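Side-chain contacts in citrate synthase (Mycobacterium tuberculosis, PDB 4TVM), which catalyses the formation of citrate and CoA from oxaloacetate, acetyl-CoA and water, a step of the Krebs cycle: residues V160-S163 with T164-L168; N192-T195 with L196-F200; A270-A273 with V274-L278; L371-A375 with L376-T380; G390-P393 with G394-A397. All blocks are in the same frame, centred on the assembly; numbering follows the deposited sequence.

Contact 1: V160-S163 with T164-L168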
# COMPACT_ATOMS: atom_id res chain seq x y z
N VAL A 160 -8.10 16.69 8.27
CA VAL A 160 -7.26 15.59 8.74
C VAL A 160 -7.66 15.20 10.16
O VAL A 160 -7.64 14.04 10.55
CB VAL A 160 -5.82 16.04 8.77
CG1 VAL A 160 -4.96 15.03 9.48
CG2 VAL A 160 -5.32 16.24 7.35
N GLU A 161 -8.02 16.21 10.92
CA GLU A 161 -8.40 16.02 12.27
C GLU A 161 -9.69 15.21 12.37
O GLU A 161 -9.81 14.33 13.19
CB GLU A 161 -8.63 17.39 12.90
CG GLU A 161 -8.54 17.35 14.39
CD GLU A 161 -7.13 17.01 14.84
OE1 GLU A 161 -6.29 17.92 14.92
OE2 GLU A 161 -6.88 15.81 15.09
N LEU A 162 -10.66 15.56 11.54
CA LEU A 162 -11.95 14.93 11.56
C LEU A 162 -11.85 13.49 11.07
O LEU A 162 -12.49 12.60 11.65
CB LEU A 162 -12.88 15.73 10.67
CG LEU A 162 -14.34 15.29 10.56
CD1 LEU A 162 -15.01 15.22 11.92
CD2 LEU A 162 -15.08 16.25 9.65
N SER A 163 -11.04 13.22 10.05
CA SER A 163 -10.84 11.83 9.64
C SER A 163 -9.81 11.07 10.46
O SER A 163 -9.75 9.83 10.39
CB SER A 163 -10.55 11.69 8.12
OG SER A 163 -9.40 12.40 7.71
N THR A 164 -9.00 11.77 11.25
CA THR A 164 -8.20 11.06 12.28
C THR A 164 -9.19 10.50 13.30
O THR A 164 -9.13 9.34 13.67
CB THR A 164 -7.20 12.00 12.94
OG1 THR A 164 -6.09 12.16 12.06
CG2 THR A 164 -6.73 11.50 14.32
N ILE A 165 -10.14 11.34 13.69
CA ILE A 165 -11.17 10.94 14.64
C ILE A 165 -12.01 9.81 14.08
O ILE A 165 -12.14 8.75 14.69
CB ILE A 165 -12.07 12.14 15.03
CG1 ILE A 165 -11.23 13.26 15.65
CG2 ILE A 165 -13.10 11.71 16.04
CD1 ILE A 165 -10.26 12.78 16.73
N ARG A 166 -12.58 10.04 12.90
CA ARG A 166 -13.39 9.03 12.23
C ARG A 166 -12.71 7.66 12.14
O ARG A 166 -13.37 6.63 12.29
CB ARG A 166 -13.72 9.50 10.82
CG ARG A 166 -15.08 10.12 10.70
CD ARG A 166 -15.14 11.16 9.62
NE ARG A 166 -16.48 11.72 9.57
CZ ARG A 166 -16.89 12.59 8.65
NH1 ARG A 166 -16.06 13.01 7.70
NH2 ARG A 166 -18.15 13.04 8.70
N LEU A 167 -11.41 7.64 11.90
CA LEU A 167 -10.69 6.36 11.83
C LEU A 167 -10.53 5.72 13.18
O LEU A 167 -10.72 4.52 13.33
CB LEU A 167 -9.30 6.55 11.21
CG LEU A 167 -9.23 6.39 9.69
CD1 LEU A 167 -8.03 7.12 9.11
CD2 LEU A 167 -9.15 4.91 9.35
N LEU A 168 -10.14 6.50 14.17
CA LEU A 168 -9.93 5.94 15.50
C LEU A 168 -11.25 5.43 16.08
O LEU A 168 -11.26 4.43 16.80
CB LEU A 168 -9.35 6.99 16.44
CG LEU A 168 -7.87 7.24 16.24
CD1 LEU A 168 -7.51 8.52 16.98
CD2 LEU A 168 -7.06 6.06 16.76
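T164 directs its hydroxyl back along helix 159-182 onto the carbonyl of V160, so that a single acceptor is gripped twice by one residue. OG1 of T164 donates to O of V160 over 2.9 Å, and the amide N of T164 reaches the same V160 O at 2.7 Å. The two donors come from opposite faces of the carbonyl plane, the hydroxyl 36° above it. A chi1 of -78° makes this possible by keeping OG1 of T164 next to its own N. R400 of helix 383-403 adds a weak hydrogen bond to the same hydroxyl.

The following acceptors are met by the regular backbone ladder: N of I165 binds O of E161 at 3.0 Å, N of R166 binds O of L162 at 2.9 Å, and N of L167 binds O of S163 at 3.1 Å. S163 uses OG on the carbonyl of Q159, one more case of a hydroxyl reaching one turn back.

Charged groups find partners beyond the turn. E161 bonds to the hydroxyl of Y94 and forms a salt bridge with R400, while R166 pairs with D150. CG of L162 lies over one face of the R166 guanidinium, offset toward its rim, and CD2 of L162 is 3.9 Å from NH1 of R166. Hydroxyls folded onto carbonyls four residues earlier are a familiar feature of alpha-helices, here one of the long helices of the largely helical citrate synthase fold.

Contact 2: N192-T195 with L196-F200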
# COMPACT_ATOMS: atom_id res chain seq x y z
N ASN A 192 -23.09 4.25 24.36
CA ASN A 192 -22.40 5.47 24.83
C ASN A 192 -21.83 5.35 26.22
O ASN A 192 -21.03 6.16 26.63
CB ASN A 192 -23.31 6.70 24.82
CG ASN A 192 -23.16 7.51 23.55
OD1 ASN A 192 -22.08 7.58 22.94
ND2 ASN A 192 -24.25 8.14 23.13
N SER A 193 -22.24 4.31 26.94
CA SER A 193 -21.85 4.15 28.31
C SER A 193 -20.63 3.24 28.45
O SER A 193 -20.33 2.79 29.55
CB SER A 193 -23.04 3.59 29.09
OG SER A 193 -22.93 2.18 29.28
N LEU A 194 -19.91 2.98 27.36
CA LEU A 194 -18.75 2.15 27.46
C LEU A 194 -17.57 2.89 26.93
O LEU A 194 -17.69 3.87 26.22
CB LEU A 194 -18.89 0.89 26.65
CG LEU A 194 -20.03 -0.03 27.07
CD1 LEU A 194 -19.96 -1.31 26.26
CD2 LEU A 194 -20.02 -0.32 28.57
N THR A 195 -16.42 2.36 27.30
CA THR A 195 -15.12 2.70 26.81
C THR A 195 -15.06 2.20 25.37
O THR A 195 -15.85 1.37 24.99
CB THR A 195 -14.14 2.00 27.76
OG1 THR A 195 -13.80 2.89 28.82
CG2 THR A 195 -12.92 1.56 27.13
N LEU A 196 -14.14 2.75 24.58
CA LEU A 196 -14.00 2.35 23.21
C LEU A 196 -13.63 0.89 23.15
O LEU A 196 -14.23 0.14 22.40
CB LEU A 196 -12.92 3.17 22.51
CG LEU A 196 -12.52 2.68 21.10
CD1 LEU A 196 -13.43 3.26 20.01
CD2 LEU A 196 -11.07 3.03 20.77
N VAL A 197 -12.65 0.50 23.95
CA VAL A 197 -12.14 -0.87 23.98
C VAL A 197 -13.20 -1.80 24.53
O VAL A 197 -13.37 -2.92 24.04
CB VAL A 197 -10.86 -0.99 24.84
CG1 VAL A 197 -10.45 -2.45 25.03
CG2 VAL A 197 -9.71 -0.21 24.23
N GLU A 198 -13.92 -1.36 25.55
CA GLU A 198 -14.94 -2.21 26.16
C GLU A 198 -16.12 -2.31 25.19
O GLU A 198 -16.75 -3.35 25.04
CB GLU A 198 -15.39 -1.64 27.53
CG GLU A 198 -16.40 -2.49 28.29
CD GLU A 198 -16.72 -1.95 29.68
OE1 GLU A 198 -16.25 -0.83 30.02
OE2 GLU A 198 -17.44 -2.67 30.42
N ASN A 199 -16.41 -1.22 24.52
CA ASN A 199 -17.47 -1.21 23.56
C ASN A 199 -17.08 -2.05 22.33
O ASN A 199 -17.93 -2.67 21.69
CB ASN A 199 -17.75 0.20 23.14
CG ASN A 199 -18.80 0.27 22.11
OD1 ASN A 199 -19.94 -0.08 22.37
ND2 ASN A 199 -18.44 0.71 20.90
N PHE A 200 -15.80 -2.06 21.99
CA PHE A 200 -15.34 -2.90 20.90
C PHE A 200 -15.61 -4.36 21.22
O PHE A 200 -16.04 -5.12 20.36
CB PHE A 200 -13.86 -2.69 20.60
CG PHE A 200 -13.25 -3.82 19.81
CD1 PHE A 200 -13.63 -4.04 18.49
CD2 PHE A 200 -12.32 -4.67 20.39
CE1 PHE A 200 -13.10 -5.09 17.77
CE2 PHE A 200 -11.78 -5.72 19.66
CZ PHE A 200 -12.17 -5.94 18.35
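L194 lies over the first turn of helix 196-205 and meets E198 and N199, four and five residues on, at a helix N-terminus where T195 holds the N-cap position. The pairing of L194 with N199 has the spacing of a hydrophobic staple, from the residue before the cap to the fourth of the helix, though N199 is polar and meets the leucine chiefly through CA and CB.

The two methyl groups of L194 divide the work. CD1 rests against the backbone of N199, 3.7 Å from its CA, and CB of L194 stands 3.8 Å from CB of N199. CD2 turns to the other neighbour and touches the carboxylate carbon CD of E198 at 3.8 Å. The side chains of L194 and E198 cross at about a right angle, the leucine branch meeting the end of a fully extended glutamate. That reach follows from E198 carrying CG anti to the backbone N (chi1 -177°) and continuing straight beyond it.

N199 points its amide elsewhere: OD1 accepts from the backbone N of D191, which ties the helix start to the preceding loop. V197 and F200 face other helices, V197 packing on L222 and F200 on L222 and L386, so the turn has one side in the protein interior and the other, with L194 and E198, nearer solvent.

T195 makes no capping bond through its side chain and contributes carbon contacts instead: its CB is 3.9 Å from CB of E198, and its methyl CG2 lies 4.0 Å from CB of V197.

Contact 3: A270-A273 with V274-L278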
# COMPACT_ATOMS: atom_id res chain seq x y z
N ALA A 270 1.94 -12.93 11.68
CA ALA A 270 2.90 -13.74 12.41
C ALA A 270 2.21 -14.40 13.60
O ALA A 270 2.49 -15.56 13.90
CB ALA A 270 4.05 -12.88 12.90
N ASN A 271 1.33 -13.67 14.27
CA ASN A 271 0.49 -14.26 15.32
C ASN A 271 -0.27 -15.43 14.76
O ASN A 271 -0.28 -16.49 15.37
CB ASN A 271 -0.57 -13.29 15.85
CG ASN A 271 0.02 -12.05 16.47
OD1 ASN A 271 0.98 -12.11 17.24
ND2 ASN A 271 -0.58 -10.89 16.17
N GLN A 272 -0.91 -15.23 13.60
CA GLN A 272 -1.72 -16.28 12.95
C GLN A 272 -0.86 -17.48 12.52
O GLN A 272 -1.32 -18.61 12.54
CB GLN A 272 -2.51 -15.72 11.75
CG GLN A 272 -2.94 -16.80 10.75
CD GLN A 272 -3.92 -16.33 9.68
OE1 GLN A 272 -3.64 -15.41 8.90
NE2 GLN A 272 -5.07 -16.98 9.60
N ALA A 273 0.39 -17.23 12.13
CA ALA A 273 1.29 -18.33 11.75
C ALA A 273 1.54 -19.29 12.90
O ALA A 273 1.63 -20.51 12.70
CB ALA A 273 2.61 -17.77 11.21
N VAL A 274 1.65 -18.73 14.10
CA VAL A 274 1.94 -19.50 15.31
C VAL A 274 0.79 -20.44 15.64
O VAL A 274 0.98 -21.61 15.95
CB VAL A 274 2.21 -18.54 16.49
CG1 VAL A 274 2.23 -19.27 17.82
CG2 VAL A 274 3.53 -17.82 16.26
N LEU A 275 -0.42 -19.91 15.57
CA LEU A 275 -1.58 -20.73 15.82
C LEU A 275 -1.66 -21.81 14.77
O LEU A 275 -1.97 -22.95 15.07
CB LEU A 275 -2.84 -19.89 15.79
CG LEU A 275 -3.27 -19.36 17.15
CD1 LEU A 275 -4.10 -20.41 17.86
CD2 LEU A 275 -2.09 -18.96 18.01
N GLU A 276 -1.36 -21.44 13.55
CA GLU A 276 -1.39 -22.39 12.46
C GLU A 276 -0.39 -23.48 12.73
O GLU A 276 -0.63 -24.64 12.42
CB GLU A 276 -1.07 -21.71 11.13
CG GLU A 276 -2.23 -20.87 10.62
CD GLU A 276 -1.87 -20.04 9.39
OE1 GLU A 276 -0.68 -20.00 8.99
OE2 GLU A 276 -2.78 -19.42 8.82
N MET A 277 0.75 -23.10 13.31
CA MET A 277 1.69 -24.11 13.73
C MET A 277 1.01 -24.99 14.73
O MET A 277 1.11 -26.20 14.68
CB MET A 277 2.90 -23.50 14.40
CG MET A 277 3.87 -24.56 14.91
SD MET A 277 5.04 -23.96 16.15
CE MET A 277 6.06 -22.84 15.17
N LEU A 278 0.31 -24.37 15.65
CA LEU A 278 -0.35 -25.12 16.70
C LEU A 278 -1.44 -26.02 16.21
O LEU A 278 -1.58 -27.13 16.69
CB LEU A 278 -0.92 -24.20 17.77
CG LEU A 278 0.15 -23.54 18.64
CD1 LEU A 278 -0.48 -22.50 19.55
CD2 LEU A 278 0.94 -24.56 19.43
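E276 folds back over the preceding turn of helix 270-281 and lays its carboxylate beside Q272 and A273. OE2 of E276 comes 3.3 Å from CG of Q272, and OE1 of the same glutamate lies 3.8 Å from CA of A273. The two long side chains slant across one another, with the amide and carboxylate planes 34° apart. With chi1 at -75°, CG of E276 sits beside its own backbone N, and from there the extended remainder runs back toward Q272.

A273 takes part mainly through its main chain: its carbonyl O receives N of M277 at 2.8 Å. V274 packs on the start of the helix, where its CG2 approaches O of A270 at 3.4 Å while its N donates to that A270 O at 3.3 Å. A second, weak bond links N of V274 with O of N271. N of E276 closes the adjoining step on O of Q272.

The helix sets out beside the oxaloacetate site. A270 lies about 4 Å, side chain to side chain, from D366, an active-site residue, and the side chain of N271 is about 6 Å from the bound oxaloacetate.

NE2 of Q272 and OE2 of E276 come to 3.4 Å without the angle of a hydrogen bond. The pair meets as a carboxylate oxygen against the CG methylene of Q272, with at most a weak dipolar attraction, while specific directional bonding in this turn belongs to the backbone.

Contact 4: L371-A375 with L376-T380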
# COMPACT_ATOMS: atom_id res chain seq x y z
N LEU A 371 -1.76 -16.62 21.96
CA LEU A 371 -2.42 -17.41 22.99
C LEU A 371 -3.42 -16.57 23.72
O LEU A 371 -4.54 -16.99 23.94
CB LEU A 371 -1.41 -17.94 23.99
CG LEU A 371 -0.20 -18.59 23.31
CD1 LEU A 371 0.78 -19.10 24.36
CD2 LEU A 371 -0.65 -19.70 22.36
N ILE A 372 -3.00 -15.36 24.08
CA ILE A 372 -3.88 -14.41 24.77
C ILE A 372 -5.11 -14.12 23.94
O ILE A 372 -6.24 -14.33 24.38
CB ILE A 372 -3.15 -13.09 25.06
CG1 ILE A 372 -1.97 -13.34 26.00
CG2 ILE A 372 -4.10 -12.08 25.69
CD1 ILE A 372 -1.26 -12.08 26.43
N TYR A 373 -4.91 -13.63 22.73
CA TYR A 373 -6.06 -13.32 21.87
C TYR A 373 -6.99 -14.52 21.85
O TYR A 373 -8.19 -14.36 22.02
CB TYR A 373 -5.63 -13.03 20.44
CG TYR A 373 -5.02 -11.68 20.19
CD1 TYR A 373 -5.41 -10.55 20.92
CD2 TYR A 373 -4.12 -11.51 19.13
CE1 TYR A 373 -4.88 -9.30 20.63
CE2 TYR A 373 -3.57 -10.26 18.84
CZ TYR A 373 -3.95 -9.16 19.59
OH TYR A 373 -3.41 -7.93 19.30
N ARG A 374 -6.45 -15.71 21.61
CA ARG A 374 -7.28 -16.91 21.59
C ARG A 374 -7.93 -17.11 22.94
O ARG A 374 -9.11 -17.46 23.01
CB ARG A 374 -6.48 -18.17 21.23
CG ARG A 374 -7.33 -19.42 21.34
CD ARG A 374 -6.61 -20.66 20.88
NE ARG A 374 -7.53 -21.78 20.74
CZ ARG A 374 -8.35 -21.98 19.71
NH1 ARG A 374 -8.40 -21.12 18.69
NH2 ARG A 374 -9.14 -23.04 19.69
N ALA A 375 -7.16 -16.89 24.00
CA ALA A 375 -7.66 -16.92 25.38
C ALA A 375 -8.86 -16.01 25.59
O ALA A 375 -9.79 -16.37 26.29
CB ALA A 375 -6.56 -16.56 26.36
N LEU A 376 -8.86 -14.84 24.96
CA LEU A 376 -9.98 -13.89 25.09
C LEU A 376 -11.14 -14.26 24.18
O LEU A 376 -12.15 -13.54 24.15
CB LEU A 376 -9.53 -12.45 24.80
CG LEU A 376 -8.20 -12.01 25.44
CD1 LEU A 376 -7.75 -10.63 24.99
CD2 LEU A 376 -8.28 -12.08 26.96
N GLY A 377 -11.00 -15.37 23.44
CA GLY A 377 -12.07 -15.82 22.54
C GLY A 377 -11.96 -15.36 21.08
O GLY A 377 -12.90 -15.55 20.28
N PHE A 378 -10.83 -14.74 20.72
CA PHE A 378 -10.65 -14.30 19.36
C PHE A 378 -10.20 -15.48 18.53
O PHE A 378 -9.28 -16.21 18.93
CB PHE A 378 -9.64 -13.15 19.27
CG PHE A 378 -10.16 -11.85 19.85
CD1 PHE A 378 -11.16 -11.15 19.20
CD2 PHE A 378 -9.67 -11.35 21.03
CE1 PHE A 378 -11.66 -9.98 19.73
CE2 PHE A 378 -10.15 -10.18 21.56
CZ PHE A 378 -11.15 -9.49 20.91
N PRO A 379 -10.85 -15.68 17.37
CA PRO A 379 -10.46 -16.72 16.48
C PRO A 379 -9.27 -16.26 15.64
O PRO A 379 -9.07 -15.05 15.46
CB PRO A 379 -11.69 -16.90 15.61
CG PRO A 379 -12.33 -15.55 15.55
CD PRO A 379 -11.95 -14.85 16.82
N THR A 380 -8.50 -17.22 15.12
CA THR A 380 -7.20 -16.93 14.58
C THR A 380 -7.25 -15.89 13.46
O THR A 380 -6.32 -15.10 13.31
CB THR A 380 -6.50 -18.23 14.12
OG1 THR A 380 -6.40 -19.14 15.23
CG2 THR A 380 -5.10 -17.94 13.59
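F378 presents the edge of its ring to the carbonyl of Y373: O of Y373 lies near the ring plane, 3.5 Å from CD2 of F378. Further out the same ring meets F205, and the Y373 ring meets F383, each pair with planes about 50° apart. With chi1 at -71°, the F378 ring stays beside its own backbone N, the group that binds the same carbonyl.

That backbone link belongs to a Schellman motif ending helix 367-375. N of F378 donates to O of Y373 at 3.0 Å, and inside this span N of G377 donates to O of R374 at 2.9 Å. G377 makes the reversal with a phi of 94°, a conformation that suits glycine. CB of Y373 and CB of F378 come within 4.2 Å, the apolar contact that commonly accompanies such a cap. CA of R374 adds a C-H...O contact with O of F378 at 3.4 Å.

On another side of the last turn, I372 and L376 lie alongside each other and point the same way, CG2 of I372 being 4.0 Å from CD1 of L376. Both continue into a shared apolar layer with helices 216-229 and 317-329.

N of L376 donates to O of I372 at 2.7 Å and only weakly to O of Y373. The carbonyls of I372, Y373 and R374 are thus met by amides of the departing chain, while an aromatic edge, slightly positive, probably adds a mild electrostatic attraction at the carbonyl oxygen of Y373.

Contact 5: G390-P393 with G394-A397. With OAA (oxaloacetate ion), chain B.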
# COMPACT_ATOMS: atom_id res chain seq x y z
N GLY A 390 -4.68 -1.82 16.79
CA GLY A 390 -3.69 -1.32 17.75
C GLY A 390 -2.70 -0.41 17.07
O GLY A 390 -2.35 0.63 17.59
N ARG A 391 -2.27 -0.80 15.88
CA ARG A 391 -1.31 0.00 15.14
C ARG A 391 -1.87 1.29 14.54
O ARG A 391 -1.09 2.21 14.19
CB ARG A 391 -0.70 -0.85 14.03
CG ARG A 391 0.32 -0.13 13.20
CD ARG A 391 1.41 0.49 14.05
NE ARG A 391 2.14 -0.52 14.81
CZ ARG A 391 3.02 -1.39 14.30
NH1 ARG A 391 3.31 -1.41 13.00
NH2 ARG A 391 3.60 -2.27 15.10
N LEU A 392 -3.19 1.38 14.40
CA LEU A 392 -3.80 2.53 13.74
C LEU A 392 -3.25 3.89 14.20
O LEU A 392 -2.99 4.76 13.38
CB LEU A 392 -5.30 2.47 13.92
CG LEU A 392 -6.16 3.59 13.35
CD1 LEU A 392 -6.04 3.69 11.84
CD2 LEU A 392 -7.61 3.34 13.75
N PRO A 393 -3.12 4.10 15.51
CA PRO A 393 -2.59 5.39 15.96
C PRO A 393 -1.18 5.70 15.43
O PRO A 393 -0.83 6.87 15.16
CB PRO A 393 -2.58 5.24 17.49
CG PRO A 393 -2.68 3.76 17.74
CD PRO A 393 -3.60 3.31 16.65
N GLY A 394 -0.39 4.66 15.25
CA GLY A 394 0.97 4.83 14.78
C GLY A 394 0.95 5.17 13.32
O GLY A 394 1.65 6.10 12.86
N TRP A 395 0.18 4.40 12.57
CA TRP A 395 -0.04 4.70 11.16
C TRP A 395 -0.40 6.13 11.02
O TRP A 395 0.15 6.82 10.18
CB TRP A 395 -1.15 3.84 10.57
CG TRP A 395 -0.75 2.42 10.32
CD1 TRP A 395 0.50 1.95 10.23
CD2 TRP A 395 -1.62 1.31 10.14
NE1 TRP A 395 0.49 0.59 10.00
CE2 TRP A 395 -0.81 0.17 9.96
CE3 TRP A 395 -3.02 1.16 10.15
CZ2 TRP A 395 -1.34 -1.09 9.79
CZ3 TRP A 395 -3.55 -0.11 9.95
CH2 TRP A 395 -2.70 -1.22 9.76
N ILE A 396 -1.30 6.60 11.85
CA ILE A 396 -1.81 7.96 11.71
C ILE A 396 -0.76 9.01 12.07
O ILE A 396 -0.66 10.04 11.41
CB ILE A 396 -3.09 8.14 12.56
CG1 ILE A 396 -4.22 7.35 11.93
CG2 ILE A 396 -3.50 9.60 12.61
CD1 ILE A 396 -5.52 7.33 12.71
N ALA A 397 -0.01 8.75 13.14
CA ALA A 397 0.97 9.68 13.67
C ALA A 397 2.05 9.97 12.66
O ALA A 397 2.48 11.12 12.54
CB ALA A 397 1.59 9.09 14.91
O1 OAA B . 4.73 -5.03 16.18
O2 OAA B . 4.45 -7.23 16.23
O4 OAA B . 8.51 -5.15 13.37
O5 OAA B . 7.19 -3.48 12.87
O3 OAA B . 5.18 -4.48 13.83
C1 OAA B . 5.05 -6.19 15.84
C2 OAA B . 6.24 -6.32 14.92
C3 OAA B . 6.21 -5.11 14.02
C4 OAA B . 7.39 -4.59 13.36
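R391 lays its CG methylene over one face of the W395 indole, a CH-pi contact of 3.5 Å from CG of R391 to the centroid of the five-membered ring of W395. The guanidinium itself is not stacked there; its plane stands 86° from the indole. The chain bends at chi2 (53°) and again at chi3, and so leaves the ring after CG and carries its charge away toward the ligand.

Hydrogen bonds hold that charged end. NH2 of R391 donates to the keto oxygen O3 of bound oxaloacetate at 3.0 Å, almost straight at 165°, with O3 in the guanidinium plane. NE of R391 is fixed by the carbonyl of H229, another residue of the pocket, which should limit rotation of the group; E233 is a weaker, longer ion partner.

R391 and W395 sit one turn apart on helix 383-403 of the citrate synthase fold, kinked at P393, whose nitrogen has no hydrogen to give to the turn before. Backbone bonding resumes just beyond, where O of R391 accepts both N of G394 at 2.8 Å and N of W395 at 3.0 Å. N of I396 binds O of L392, and N of A397 binds O of P393.

Apolar contacts occupy another flank. CD1 of L392 touches CD1 of I396 at 3.8 Å, the two side chains meeting at a slant, and the same L392 methyl lies 4.3 Å from CE3 of W395.

Overall arrangement
Contact 5 is the one that reaches the ligand directly: its R391 binds oxaloacetate, with the side chain of active-site D366 about 9 Å away. Contact 1 packs against contact 5, the centres 11 Å apart, with O of L167 3.4 Å from CD2 of L392. Contact 2 joins contact 1 where O of L168 meets CD1 of L196 at 4.0 Å, and joins contact 4 where CE2 of F200 meets CZ of F378, also at 4.0 Å. Contacts 3 and 4, centres 12 Å apart, meet through CG of Q272 and CG2 of T380 at 3.7 Å. Contacts 1 and 3 lie on opposite sides of the chain's centre, 33 Å apart between centres.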